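Local coordinates for protein adenosine 5'-monophosphoramidase HNT1 (Candida albicans, PDB 6IQ1) that probably hydrolyses adenosine 5'-monophosphoramidates to AMP and an amine or ammonia, working as a homodimer of the histidine triad family, at residues Phe20-Thr25 and Lys69-Val74; Ala26-Phe31 and Ser62-Val67; Glu39-Ile44 and His108-Lys113; Lys47-Lys52 and Val102-Phe107. All coordinates share one frame; numbering follows the deposited sequence.

Contact 1: residues Phe20-Thr25 and Lys69-Val74; sequences FKLIET and KKLTKV
I23 of edge strand 21-24 packs on K70, L71 and V74 of helix 58-74. This is the alpha/beta packing of the HIT fold, in which the helix covers one face of an antiparallel sheet. Strand and helix run at 138° to each other, and their axes come within 9.6 Å. One methyl does most of the work. I23 CG1 is anti to the carbonyl carbon (chi1 -73°), and chi2 is extended, which carries CD1 out to the helix. There CD1 lies against the aliphatic chain of K70 and is 3.5 Å from K70 CD. K70 leaves the helix with CG anti to the backbone N (chi1 -159°). The chain beyond is extended, and its methylenes cross the isoleucine side chain obliquely. Its NZ goes on to D148 of the second subunit in a salt bridge. L71 slides past I23 in the opposite direction and offers one branch, CD2, to the strand. L22 meets that same branch at about a right angle. L71 also touches V42 and I44 of strand 42-46. I23 packs on L144 of the second subunit too, which places this edge at the dimer interface. V74 closes the patch with its CG2 methyl, 4.1 Å from I23 CD1.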
loop_
_atom_site.group_PDB
_atom_site.type_symbol
_atom_site.label_atom_id
_atom_site.label_comp_id
_atom_site.label_asym_id
_atom_site.label_seq_id
_atom_site.Cartn_x
_atom_site.Cartn_y
_atom_site.Cartn_z
ATOM N N PHE D 20 6.948 20.220 0.575
ATOM C CA PHE D 20 8.355 19.832 0.722
ATOM C C PHE D 20 8.661 18.690 -0.249
ATOM O O PHE D 20 8.534 17.510 0.091
ATOM C CB PHE D 20 8.648 19.430 2.162
ATOM C CG PHE D 20 8.486 20.551 3.155
ATOM C CD1 PHE D 20 9.532 21.429 3.414
ATOM C CD2 PHE D 20 7.289 20.726 3.836
ATOM C CE1 PHE D 20 9.385 22.463 4.326
ATOM C CE2 PHE D 20 7.141 21.756 4.744
ATOM C CZ PHE D 20 8.193 22.626 4.989
ATOM N N LYS D 21 9.107 19.041 -1.456
ATOM C CA LYS D 21 9.192 18.078 -2.551
ATOM C C LYS D 21 10.388 17.138 -2.407
ATOM O O LYS D 21 11.477 17.538 -1.990
ATOM C CB LYS D 21 9.274 18.806 -3.894
ATOM C CG LYS D 21 9.351 17.882 -5.092
ATOM C CD LYS D 21 9.431 18.668 -6.385
ATOM C CE LYS D 21 10.865 18.807 -6.872
ATOM N NZ LYS D 21 11.033 18.248 -8.251
ATOM N N LEU D 22 10.185 15.874 -2.781
ATOM C CA LEU D 22 11.226 14.874 -2.635
ATOM C C LEU D 22 11.551 14.347 -4.024
ATOM O O LEU D 22 12.299 14.988 -4.767
ATOM C CB LEU D 22 10.784 13.799 -1.627
ATOM C CG LEU D 22 10.744 14.163 -0.125
ATOM C CD1 LEU D 22 10.185 13.026 0.692
ATOM C CD2 LEU D 22 12.129 14.518 0.407
ATOM N N ILE D 23 11.018 13.207 -4.420
ATOM C CA ILE D 23 11.251 12.647 -5.741
ATOM C C ILE D 23 10.070 13.016 -6.622
ATOM O O ILE D 23 8.915 12.892 -6.206
ATOM C CB ILE D 23 11.450 11.123 -5.665
ATOM C CG1 ILE D 23 12.831 10.794 -5.063
ATOM C CG2 ILE D 23 11.268 10.471 -7.036
ATOM C CD1 ILE D 23 13.095 9.293 -4.865
ATOM N N GLU D 24 10.350 13.491 -7.824
ATOM C CA GLU D 24 9.308 13.688 -8.820
ATOM C C GLU D 24 9.669 12.949 -10.107
ATOM O O GLU D 24 10.843 12.793 -10.455
ATOM C CB GLU D 24 9.078 15.158 -9.116
ATOM C CG GLU D 24 7.815 15.383 -9.900
ATOM C CD GLU D 24 7.611 16.823 -10.319
ATOM O OE1 GLU D 24 8.198 17.742 -9.681
ATOM O OE2 GLU D 24 6.844 17.017 -11.293
ATOM N N THR D 25 8.634 12.502 -10.808
ATOM C CA THR D 25 8.740 11.660 -11.989
ATOM C C THR D 25 7.779 12.233 -13.027
ATOM O O THR D 25 6.947 13.087 -12.711
ATOM C CB THR D 25 8.434 10.185 -11.603
ATOM O OG1 THR D 25 9.588 9.576 -11.002
ATOM C CG2 THR D 25 7.990 9.354 -12.750
ATOM N N LYS D 69 10.019 2.594 -3.492
ATOM C CA LYS D 69 11.263 1.873 -3.256
ATOM C C LYS D 69 12.450 2.824 -3.239
ATOM O O LYS D 69 13.304 2.752 -2.348
ATOM C CB LYS D 69 11.464 0.803 -4.322
ATOM C CG LYS D 69 12.811 0.154 -4.240
ATOM C CD LYS D 69 12.863 -1.025 -5.168
ATOM C CE LYS D 69 14.263 -1.527 -5.333
ATOM N NZ LYS D 69 14.270 -2.270 -6.596
ATOM N N LYS D 70 12.518 3.728 -4.218
ATOM C CA LYS D 70 13.597 4.707 -4.229
ATOM C C LYS D 70 13.563 5.584 -2.969
ATOM O O LYS D 70 14.619 5.927 -2.416
ATOM C CB LYS D 70 13.523 5.549 -5.510
ATOM C CG LYS D 70 14.850 6.214 -5.865
ATOM C CD LYS D 70 14.718 7.060 -7.095
ATOM C CE LYS D 70 15.947 7.943 -7.323
ATOM N NZ LYS D 70 15.775 8.777 -8.541
ATOM N N LEU D 71 12.360 5.923 -2.476
ATOM C CA LEU D 71 12.270 6.730 -1.259
ATOM C C LEU D 71 12.797 5.987 -0.032
ATOM O O LEU D 71 13.358 6.620 0.873
ATOM C CB LEU D 71 10.828 7.192 -1.021
ATOM C CG LEU D 71 10.318 8.294 -1.946
ATOM C CD1 LEU D 71 8.797 8.300 -1.952
ATOM C CD2 LEU D 71 10.894 9.656 -1.547
ATOM N N THR D 72 12.627 4.659 0.035
ATOM C CA THR D 72 13.230 3.918 1.144
ATOM C C THR D 72 14.757 4.006 1.107
ATOM O O THR D 72 15.409 3.870 2.144
ATOM C CB THR D 72 12.784 2.438 1.161
ATOM O OG1 THR D 72 13.244 1.748 -0.011
ATOM C CG2 THR D 72 11.270 2.305 1.267
ATOM N N LYS D 73 15.349 4.252 -0.065
ATOM C CA LYS D 73 16.786 4.523 -0.099
ATOM C C LYS D 73 17.104 5.920 0.427
ATOM O O LYS D 73 18.069 6.092 1.181
ATOM C CB LYS D 73 17.338 4.356 -1.512
ATOM C CG LYS D 73 17.387 2.915 -2.007
ATOM C CD LYS D 73 17.878 2.871 -3.444
ATOM C CE LYS D 73 17.351 1.643 -4.168
ATOM N NZ LYS D 73 18.152 1.342 -5.376
ATOM N N VAL D 74 16.307 6.927 0.042
ATOM C CA VAL D 74 16.490 8.276 0.568
ATOM C C VAL D 74 16.372 8.283 2.082
ATOM O O VAL D 74 17.145 8.955 2.774
ATOM C CB VAL D 74 15.480 9.248 -0.061
ATOM C CG1 VAL D 74 15.770 10.650 0.430
ATOM C CG2 VAL D 74 15.520 9.176 -1.595
#

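Contact 2: residues Ala26-Phe31 and Ser62-Val67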
loop_
_atom_site.group_PDB
_atom_site.type_symbol
_atom_site.label_atom_id
_atom_site.label_comp_id
_atom_site.label_asym_id
_atom_site.label_seq_id
_atom_site.Cartn_x
_atom_site.Cartn_y
_atom_site.Cartn_z
ATOM N N ALA D 26 7.930 11.811 -14.285
ATOM C CA ALA D 26 6.931 12.155 -15.290
ATOM C C ALA D 26 5.520 11.852 -14.797
ATOM O O ALA D 26 4.576 12.596 -15.088
ATOM C CB ALA D 26 7.209 11.401 -16.594
ATOM N N LYS D 27 5.355 10.770 -14.036
ATOM C CA LYS D 27 4.035 10.330 -13.615
ATOM C C LYS D 27 3.751 10.461 -12.119
ATOM O O LYS D 27 2.578 10.429 -11.734
ATOM C CB LYS D 27 3.811 8.869 -14.051
ATOM C CG LYS D 27 3.421 8.749 -15.524
ATOM C CD LYS D 27 3.575 7.312 -16.032
ATOM C CE LYS D 27 3.596 7.248 -17.564
ATOM N NZ LYS D 27 2.428 7.949 -18.181
ATOM N N THR D 28 4.764 10.633 -11.270
ATOM C CA THR D 28 4.554 10.554 -9.834
ATOM C C THR D 28 5.128 11.776 -9.125
ATOM O O THR D 28 6.128 12.350 -9.564
ATOM C CB THR D 28 5.191 9.259 -9.287
ATOM O OG1 THR D 28 4.568 8.130 -9.907
ATOM C CG2 THR D 28 5.012 9.148 -7.788
ATOM N N TYR D 29 4.493 12.161 -8.008
ATOM C CA TYR D 29 4.930 13.295 -7.193
ATOM C C TYR D 29 4.941 12.924 -5.712
ATOM O O TYR D 29 3.943 12.410 -5.182
ATOM C CB TYR D 29 4.022 14.513 -7.422
ATOM C CG TYR D 29 4.536 15.780 -6.780
ATOM C CD1 TYR D 29 4.306 16.045 -5.432
ATOM C CD2 TYR D 29 5.249 16.708 -7.514
ATOM C CE1 TYR D 29 4.779 17.186 -4.836
ATOM C CE2 TYR D 29 5.720 17.874 -6.926
ATOM C CZ TYR D 29 5.485 18.104 -5.589
ATOM O OH TYR D 29 5.962 19.251 -4.994
ATOM N N SER D 30 6.044 13.214 -5.027
ATOM C CA SER D 30 6.133 12.859 -3.618
ATOM C C SER D 30 6.701 14.006 -2.784
ATOM O O SER D 30 7.490 14.824 -3.261
ATOM C CB SER D 30 6.959 11.569 -3.426
ATOM O OG SER D 30 8.275 11.726 -3.902
ATOM N N PHE D 31 6.295 14.041 -1.516
ATOM C CA PHE D 31 6.549 15.161 -0.624
ATOM C C PHE D 31 6.253 14.733 0.808
ATOM O O PHE D 31 5.537 13.755 1.049
ATOM C CB PHE D 31 5.712 16.395 -1.008
ATOM C CG PHE D 31 4.222 16.149 -1.034
ATOM C CD1 PHE D 31 3.625 15.456 -2.084
ATOM C CD2 PHE D 31 3.412 16.631 -0.027
ATOM C CE1 PHE D 31 2.247 15.233 -2.113
ATOM C CE2 PHE D 31 2.027 16.422 -0.047
ATOM C CZ PHE D 31 1.443 15.719 -1.084
ATOM N N SER D 62 1.872 1.719 -12.223
ATOM C CA SER D 62 3.121 0.983 -12.384
ATOM C C SER D 62 4.314 1.767 -11.860
ATOM O O SER D 62 5.320 1.171 -11.460
ATOM C CB SER D 62 3.344 0.633 -13.852
ATOM O OG SER D 62 2.508 -0.443 -14.231
ATOM N N ASP D 63 4.221 3.094 -11.848
ATOM C CA ASP D 63 5.347 3.930 -11.478
ATOM C C ASP D 63 5.429 4.207 -9.975
ATOM O O ASP D 63 6.496 4.598 -9.483
ATOM C CB ASP D 63 5.269 5.239 -12.273
ATOM C CG ASP D 63 6.415 6.159 -11.990
ATOM O OD1 ASP D 63 7.574 5.770 -12.227
ATOM O OD2 ASP D 63 6.162 7.280 -11.515
ATOM N N ILE D 64 4.351 3.960 -9.231
ATOM C CA ILE D 64 4.289 4.369 -7.832
ATOM C C ILE D 64 5.260 3.560 -6.967
ATOM O O ILE D 64 6.127 4.122 -6.289
ATOM C CB ILE D 64 2.846 4.266 -7.326
ATOM C CG1 ILE D 64 2.082 5.493 -7.786
ATOM C CG2 ILE D 64 2.784 4.117 -5.786
ATOM C CD1 ILE D 64 0.619 5.275 -7.769
ATOM N N LEU D 65 5.121 2.238 -6.947
ATOM C CA LEU D 65 5.971 1.447 -6.058
ATOM C C LEU D 65 7.474 1.557 -6.361
ATOM O O LEU D 65 8.264 1.538 -5.398
ATOM C CB LEU D 65 5.504 -0.017 -6.072
ATOM C CG LEU D 65 4.093 -0.183 -5.498
ATOM C CD1 LEU D 65 3.654 -1.635 -5.543
ATOM C CD2 LEU D 65 3.999 0.403 -4.076
ATOM N N PRO D 66 7.939 1.669 -7.613
ATOM C CA PRO D 66 9.365 1.977 -7.797
ATOM C C PRO D 66 9.770 3.314 -7.191
ATOM O O PRO D 66 10.885 3.436 -6.662
ATOM C CB PRO D 66 9.529 1.948 -9.317
ATOM C CG PRO D 66 8.533 0.949 -9.745
ATOM C CD PRO D 66 7.331 1.222 -8.880
ATOM N N VAL D 67 8.888 4.310 -7.201
ATOM C CA VAL D 67 9.217 5.546 -6.498
ATOM C C VAL D 67 9.284 5.308 -4.990
ATOM O O VAL D 67 10.212 5.784 -4.317
ATOM C CB VAL D 67 8.214 6.649 -6.859
ATOM C CG1 VAL D 67 8.411 7.858 -5.945
ATOM C CG2 VAL D 67 8.351 7.010 -8.338
#
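T28 of strand 28-32 meets D63 and V67 on helix 58-74. The strand belongs to the antiparallel sheet of the HIT fold, and the helix packs across that sheet. Their directions differ by 35°, and the axes approach to 9.0 Å. The first shell centres on T28, which divides its two branches between a polar and an apolar partner. OG1 is anti to the carbonyl carbon (chi1 -61°) and is directed to D63, to which it donates a hydrogen bond at OD2. The modelled separation is very short, so its exact length is doubtful. CG2 reaches toward V67, tip to tip. It lies 4.0 Å from V67 CG2 and 4.1 Å from V67 CG1, so it meets both methyls of the valine. I64 adds a looser contact, with CG1 4.2 Å from T28 OG1.

The next shell probably helps to place these groups. D63 CG is anti to the backbone N (chi1 -178°), and from there OD2 meets the threonine hydroxyl. T25 packs against both D63 and V67, and T28 itself rests on I44 of the adjacent strand 42-46. K27 sits just before T28 in the chain. Its side chain leads off to a salt bridge between NZ and D59 and a cation-pi contact with Y60. Only the start of that side chain touches segment 62-67, where K27 CB stands 3.8 Å from D63 OD2.

Contact 3: residues Glu39-Ile44 and His108-Lys113; sequences EAHVLI and HLIPKK
The imidazole of H41 has I110 over one face and H108 at its edge. The two segments are antiparallel neighbours in the sheet of the HIT fold, and H108 is the last histidine of the histidine triad motif. It is probably part of the AMP site. I110 CG1 stands 3.9 Å above the H41 ring plane, offset toward the rim, in a CH-pi contact. At the edge, H41 NE2 and H108 ND1 share a hydrogen bond of 2.8 Å. The two rings meet rim to rim, with their planes at 52°. L43 CD2 approaches the H108 ring obliquely, 3.4 Å from H108 ND1. H108 CG is anti to the carbonyl carbon (chi1 -56°), which sets the ring alongside L43. The bond between the two rings probably helps fix its rotation. H41 ND1 is bonded in turn to the backbone N of I37. W123 of the second subunit meets both rings.

In the backbone, V42 and L109 form a hydrogen-bonded pair, with V42 N to L109 O at 3.1 Å and L109 N to V42 O at 3.0 Å. On this face, I44 CD1 packs on L109 CB, and L71 of helix 58-74 covers both strands. P111 CD packs 3.7 Å from A40 O. At the exposed end, K113 NZ forms a salt bridge to E39 OE1 at 3.0 Å, where the hydrogen bond is weak.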
loop_
_atom_site.group_PDB
_atom_site.type_symbol
_atom_site.label_atom_id
_atom_site.label_comp_id
_atom_site.label_asym_id
_atom_site.label_seq_id
_atom_site.Cartn_x
_atom_site.Cartn_y
_atom_site.Cartn_z
ATOM N N GLU D 39 8.518 10.261 11.710
ATOM C CA GLU D 39 9.445 11.339 11.386
ATOM C C GLU D 39 9.422 11.699 9.896
ATOM O O GLU D 39 9.081 12.834 9.519
ATOM C CB GLU D 39 10.856 10.979 11.836
ATOM C CG GLU D 39 11.803 12.139 11.623
ATOM C CD GLU D 39 13.173 11.892 12.178
ATOM O OE1 GLU D 39 13.408 10.792 12.733
ATOM O OE2 GLU D 39 14.013 12.809 12.061
ATOM N N ALA D 40 9.795 10.764 9.034
ATOM C CA ALA D 40 9.833 11.061 7.600
ATOM C C ALA D 40 8.655 10.422 6.879
ATOM O O ALA D 40 8.820 9.703 5.895
ATOM C CB ALA D 40 11.152 10.602 6.994
ATOM N N HIS D 41 7.460 10.643 7.414
ATOM C CA HIS D 41 6.199 10.286 6.773
ATOM C C HIS D 41 6.104 10.966 5.403
ATOM O O HIS D 41 6.015 12.195 5.316
ATOM C CB HIS D 41 5.055 10.699 7.705
ATOM C CG HIS D 41 3.689 10.269 7.269
ATOM N ND1 HIS D 41 2.587 10.386 8.093
ATOM C CD2 HIS D 41 3.231 9.754 6.107
ATOM C CE1 HIS D 41 1.512 9.960 7.459
ATOM N NE2 HIS D 41 1.877 9.567 6.251
ATOM N N VAL D 42 6.141 10.182 4.330
ATOM C CA VAL D 42 6.137 10.706 2.971
ATOM C C VAL D 42 4.819 10.336 2.321
ATOM O O VAL D 42 4.236 9.296 2.636
ATOM C CB VAL D 42 7.332 10.158 2.163
ATOM C CG1 VAL D 42 7.280 10.611 0.692
ATOM C CG2 VAL D 42 8.634 10.585 2.818
ATOM N N LEU D 43 4.323 11.216 1.447
ATOM C CA LEU D 43 3.186 10.922 0.584
ATOM C C LEU D 43 3.685 10.744 -0.837
ATOM O O LEU D 43 4.633 11.408 -1.253
ATOM C CB LEU D 43 2.134 12.032 0.603
ATOM C CG LEU D 43 1.590 12.408 1.972
ATOM C CD1 LEU D 43 0.815 13.693 1.864
ATOM C CD2 LEU D 43 0.733 11.281 2.555
ATOM N N ILE D 44 3.039 9.841 -1.574
ATOM C CA ILE D 44 3.410 9.524 -2.948
ATOM C C ILE D 44 2.127 9.472 -3.758
ATOM O O ILE D 44 1.238 8.667 -3.460
ATOM C CB ILE D 44 4.158 8.185 -3.067
ATOM C CG1 ILE D 44 5.386 8.150 -2.152
ATOM C CG2 ILE D 44 4.522 7.922 -4.514
ATOM C CD1 ILE D 44 5.128 7.499 -0.803
ATOM N N HIS D 108 1.008 6.312 1.558
ATOM C CA HIS D 108 1.826 6.700 2.703
ATOM C C HIS D 108 3.019 5.756 2.822
ATOM O O HIS D 108 2.852 4.527 2.847
ATOM C CB HIS D 108 1.034 6.659 4.018
ATOM C CG HIS D 108 -0.211 7.491 4.030
ATOM N ND1 HIS D 108 -0.251 8.765 4.555
ATOM C CD2 HIS D 108 -1.465 7.220 3.596
ATOM C CE1 HIS D 108 -1.475 9.248 4.433
ATOM N NE2 HIS D 108 -2.231 8.332 3.850
ATOM N N LEU D 109 4.216 6.324 2.910
ATOM C CA LEU D 109 5.416 5.587 3.304
ATOM C C LEU D 109 5.718 5.997 4.740
ATOM O O LEU D 109 6.142 7.132 4.987
ATOM C CB LEU D 109 6.598 5.888 2.383
ATOM C CG LEU D 109 7.922 5.332 2.922
ATOM C CD1 LEU D 109 7.843 3.819 3.122
ATOM C CD2 LEU D 109 9.090 5.671 2.032
ATOM N N ILE D 110 5.464 5.096 5.689
ATOM C CA ILE D 110 5.508 5.472 7.099
ATOM C C ILE D 110 6.565 4.668 7.837
ATOM O O ILE D 110 6.384 3.460 8.043
ATOM C CB ILE D 110 4.156 5.268 7.786
ATOM C CG1 ILE D 110 3.010 5.784 6.926
ATOM C CG2 ILE D 110 4.176 5.936 9.144
ATOM C CD1 ILE D 110 1.643 5.316 7.435
ATOM N N PRO D 111 7.666 5.289 8.252
ATOM C CA PRO D 111 8.661 4.572 9.060
ATOM C C PRO D 111 8.081 4.094 10.386
ATOM O O PRO D 111 7.228 4.752 10.983
ATOM C CB PRO D 111 9.761 5.618 9.256
ATOM C CG PRO D 111 9.661 6.464 7.972
ATOM C CD PRO D 111 8.180 6.578 7.754
ATOM N N LYS D 112 8.522 2.918 10.836
ATOM C CA LYS D 112 8.015 2.339 12.087
ATOM C C LYS D 112 9.188 2.137 13.041
ATOM O O LYS D 112 9.814 1.078 13.045
ATOM C CB LYS D 112 7.264 1.013 11.839
ATOM C CG LYS D 112 6.616 0.418 13.085
ATOM C CD LYS D 112 5.352 1.168 13.443
ATOM C CE LYS D 112 4.689 0.610 14.687
ATOM N NZ LYS D 112 3.537 1.452 15.121
ATOM N N LYS D 113 9.471 3.150 13.863
ATOM C CA LYS D 113 10.638 3.126 14.740
ATOM C C LYS D 113 10.332 2.595 16.137
ATOM O O LYS D 113 11.246 2.127 16.830
ATOM C CB LYS D 113 11.241 4.533 14.843
ATOM C CG LYS D 113 11.941 5.001 13.568
ATOM C CD LYS D 113 12.446 6.436 13.701
ATOM C CE LYS D 113 13.952 6.527 13.465
ATOM N NZ LYS D 113 14.361 7.928 13.159
#

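Contact 4: residues Lys47-Lys52 and Val102-Phe107. With ZN (zinc ion), chain H.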
loop_
_atom_site.group_PDB
_atom_site.type_symbol
_atom_site.label_atom_id
_atom_site.label_comp_id
_atom_site.label_asym_id
_atom_site.label_seq_id
_atom_site.Cartn_x
_atom_site.Cartn_y
_atom_site.Cartn_z
ATOM N N LYS D 47 0.097 11.792 -10.664
ATOM C CA LYS D 47 -0.257 13.141 -11.103
ATOM C C LYS D 47 -1.671 13.188 -11.668
ATOM O O LYS D 47 -2.359 14.209 -11.543
ATOM C CB LYS D 47 0.749 13.644 -12.125
ATOM C CG LYS D 47 2.014 14.213 -11.492
ATOM C CD LYS D 47 3.195 14.130 -12.470
ATOM C CE LYS D 47 4.411 14.872 -11.937
ATOM N NZ LYS D 47 5.383 15.206 -13.027
ATOM N N HIS D 48 -2.113 12.095 -12.269
ATOM C CA HIS D 48 -3.496 11.927 -12.688
ATOM C C HIS D 48 -4.438 11.986 -11.488
ATOM O O HIS D 48 -4.228 11.289 -10.485
ATOM C CB HIS D 48 -3.606 10.576 -13.395
ATOM C CG HIS D 48 -4.920 10.324 -14.056
ATOM N ND1 HIS D 48 -6.042 9.932 -13.358
ATOM C CD2 HIS D 48 -5.277 10.358 -15.360
ATOM C CE1 HIS D 48 -7.044 9.766 -14.200
ATOM N NE2 HIS D 48 -6.606 10.018 -15.421
ATOM N N HIS D 49 -5.499 12.789 -11.590
ATOM C CA HIS D 49 -6.432 12.921 -10.469
ATOM C C HIS D 49 -7.449 11.784 -10.491
ATOM O O HIS D 49 -8.347 11.759 -11.338
ATOM C CB HIS D 49 -7.157 14.265 -10.494
ATOM C CG HIS D 49 -8.170 14.408 -9.401
ATOM N ND1 HIS D 49 -7.888 15.026 -8.199
ATOM C CD2 HIS D 49 -9.449 13.972 -9.305
ATOM C CE1 HIS D 49 -8.951 14.977 -7.416
ATOM N NE2 HIS D 49 -9.914 14.345 -8.064
ATOM N N GLY D 50 -7.332 10.864 -9.546
ATOM C CA GLY D 50 -8.401 9.916 -9.273
ATOM C C GLY D 50 -8.636 9.817 -7.780
ATOM O O GLY D 50 -7.714 9.945 -6.974
ATOM N N ALA D 51 -9.889 9.596 -7.408
ATOM C CA ALA D 51 -10.168 9.576 -5.979
ATOM C C ALA D 51 -9.721 8.264 -5.347
ATOM O O ALA D 51 -9.103 8.271 -4.279
ATOM C CB ALA D 51 -11.653 9.834 -5.724
ATOM N N LYS D 52 -10.003 7.138 -5.991
ATOM C CA LYS D 52 -9.670 5.825 -5.463
ATOM C C LYS D 52 -8.669 5.106 -6.372
ATOM O O LYS D 52 -8.440 5.500 -7.521
ATOM C CB LYS D 52 -10.938 4.988 -5.279
ATOM C CG LYS D 52 -11.792 5.489 -4.153
ATOM C CD LYS D 52 -13.113 4.735 -4.037
ATOM C CE LYS D 52 -13.821 5.124 -2.747
ATOM N NZ LYS D 52 -14.963 4.224 -2.431
ATOM N N VAL D 102 -8.525 13.168 1.830
ATOM C CA VAL D 102 -8.354 13.874 0.560
ATOM C C VAL D 102 -8.639 12.903 -0.578
ATOM O O VAL D 102 -8.023 11.833 -0.657
ATOM C CB VAL D 102 -6.932 14.453 0.435
ATOM C CG1 VAL D 102 -6.700 15.052 -0.956
ATOM C CG2 VAL D 102 -6.664 15.476 1.517
ATOM N N ASP D 103 -9.552 13.283 -1.470
ATOM C CA ASP D 103 -10.023 12.423 -2.560
ATOM C C ASP D 103 -9.122 12.462 -3.801
ATOM O O ASP D 103 -9.603 12.553 -4.937
ATOM C CB ASP D 103 -11.459 12.799 -2.905
ATOM C CG ASP D 103 -12.407 12.603 -1.721
ATOM O OD1 ASP D 103 -12.317 11.550 -1.035
ATOM O OD2 ASP D 103 -13.227 13.514 -1.458
ATOM N N HIS D 104 -7.807 12.389 -3.587
ATOM C CA HIS D 104 -6.805 12.123 -4.616
ATOM C C HIS D 104 -5.909 11.003 -4.091
ATOM O O HIS D 104 -5.330 11.131 -3.006
ATOM C CB HIS D 104 -5.997 13.388 -4.915
ATOM C CG HIS D 104 -4.992 13.242 -6.019
ATOM N ND1 HIS D 104 -4.955 14.089 -7.109
ATOM C CD2 HIS D 104 -3.953 12.387 -6.181
ATOM C CE1 HIS D 104 -3.954 13.749 -7.903
ATOM N NE2 HIS D 104 -3.327 12.722 -7.361
ATOM N N VAL D 105 -5.821 9.904 -4.843
ATOM C CA VAL D 105 -5.050 8.739 -4.425
ATOM C C VAL D 105 -3.687 9.170 -3.910
ATOM O O VAL D 105 -2.936 9.863 -4.601
ATOM C CB VAL D 105 -4.915 7.745 -5.596
ATOM C CG1 VAL D 105 -3.890 6.620 -5.283
ATOM C CG2 VAL D 105 -6.266 7.163 -5.925
ATOM N N HIS D 106 -3.364 8.765 -2.687
ATOM C CA HIS D 106 -2.047 9.023 -2.123
ATOM C C HIS D 106 -1.603 7.811 -1.325
ATOM O O HIS D 106 -2.390 7.234 -0.569
ATOM C CB HIS D 106 -2.006 10.282 -1.232
ATOM C CG HIS D 106 -3.072 10.340 -0.180
ATOM N ND1 HIS D 106 -4.417 10.416 -0.478
ATOM C CD2 HIS D 106 -2.985 10.383 1.173
ATOM C CE1 HIS D 106 -5.112 10.474 0.647
ATOM N NE2 HIS D 106 -4.267 10.458 1.662
ATOM N N PHE D 107 -0.346 7.439 -1.503
ATOM C CA PHE D 107 0.273 6.364 -0.756
ATOM C C PHE D 107 1.079 6.950 0.396
ATOM O O PHE D 107 1.753 7.971 0.233
ATOM C CB PHE D 107 1.171 5.543 -1.694
ATOM C CG PHE D 107 0.405 4.627 -2.608
ATOM C CD1 PHE D 107 -0.155 5.107 -3.776
ATOM C CD2 PHE D 107 0.229 3.284 -2.285
ATOM C CE1 PHE D 107 -0.874 4.263 -4.614
ATOM C CE2 PHE D 107 -0.478 2.435 -3.114
ATOM C CZ PHE D 107 -1.038 2.921 -4.273
HETATM ZN ZN ZN H . -6.285 15.871 -7.341
#
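The zinc site of this HIT protein joins two loops through H49 and H104, the latter being the first histidine of the triad motif. H49 ND1 binds the zinc ion at 2.0 Å and H104 ND1 binds it at 2.2 Å. C7 and C10 complete the four ligands. In both histidines CG is anti to the backbone N (chi1 177° in H49). The ring planes stand at 81° to each other. H104 NE2 is hydrogen-bonded to the carbonyl of P46, which should hold the ring's rotation. The backbones are tied beside the metal. V105 N donates to G50 O at 2.9 Å, nearly along the C=O axis. Two CA-H...O contacts are added, H104 CA to G50 O and A51 CA to D103 O. V105 CG2 lies on the carbonyl of K52. D103 centres an inverse gamma turn. Within the motif, H106 ND1 donates to H104 O at 2.8 Å. This probably orients H106, the probable nucleophile. The first loop leads from strand 42-46 to helix 58-74, and the second from strand 87-94 into strand 107-112. Helix 8-14 packs against them through F9 on H104 and I13 on K47.

How the contacts relate
Contacts 1 and 2 are both buried and set helix 58-74 against neighbouring strands of the sheet. Contact 1 is apolar, while contact 2 adds a hydrogen bond to its packing. Contact 3 lies within the sheet, and L71 links it to contact 1 through V42, I44 and L109. It is largely buried, with ladder bonds and a histidine pair, and only its E39-K113 end is exposed. Contact 4 is partly buried and joins loops, and it is the only one of the four with metal ligation. The backbone bond from F107 N to I44 O ties it to contact 3, and the triad motif is divided between the two, with H108 in contact 3. K47 connects contact 4 to E24 and T25 of contact 1.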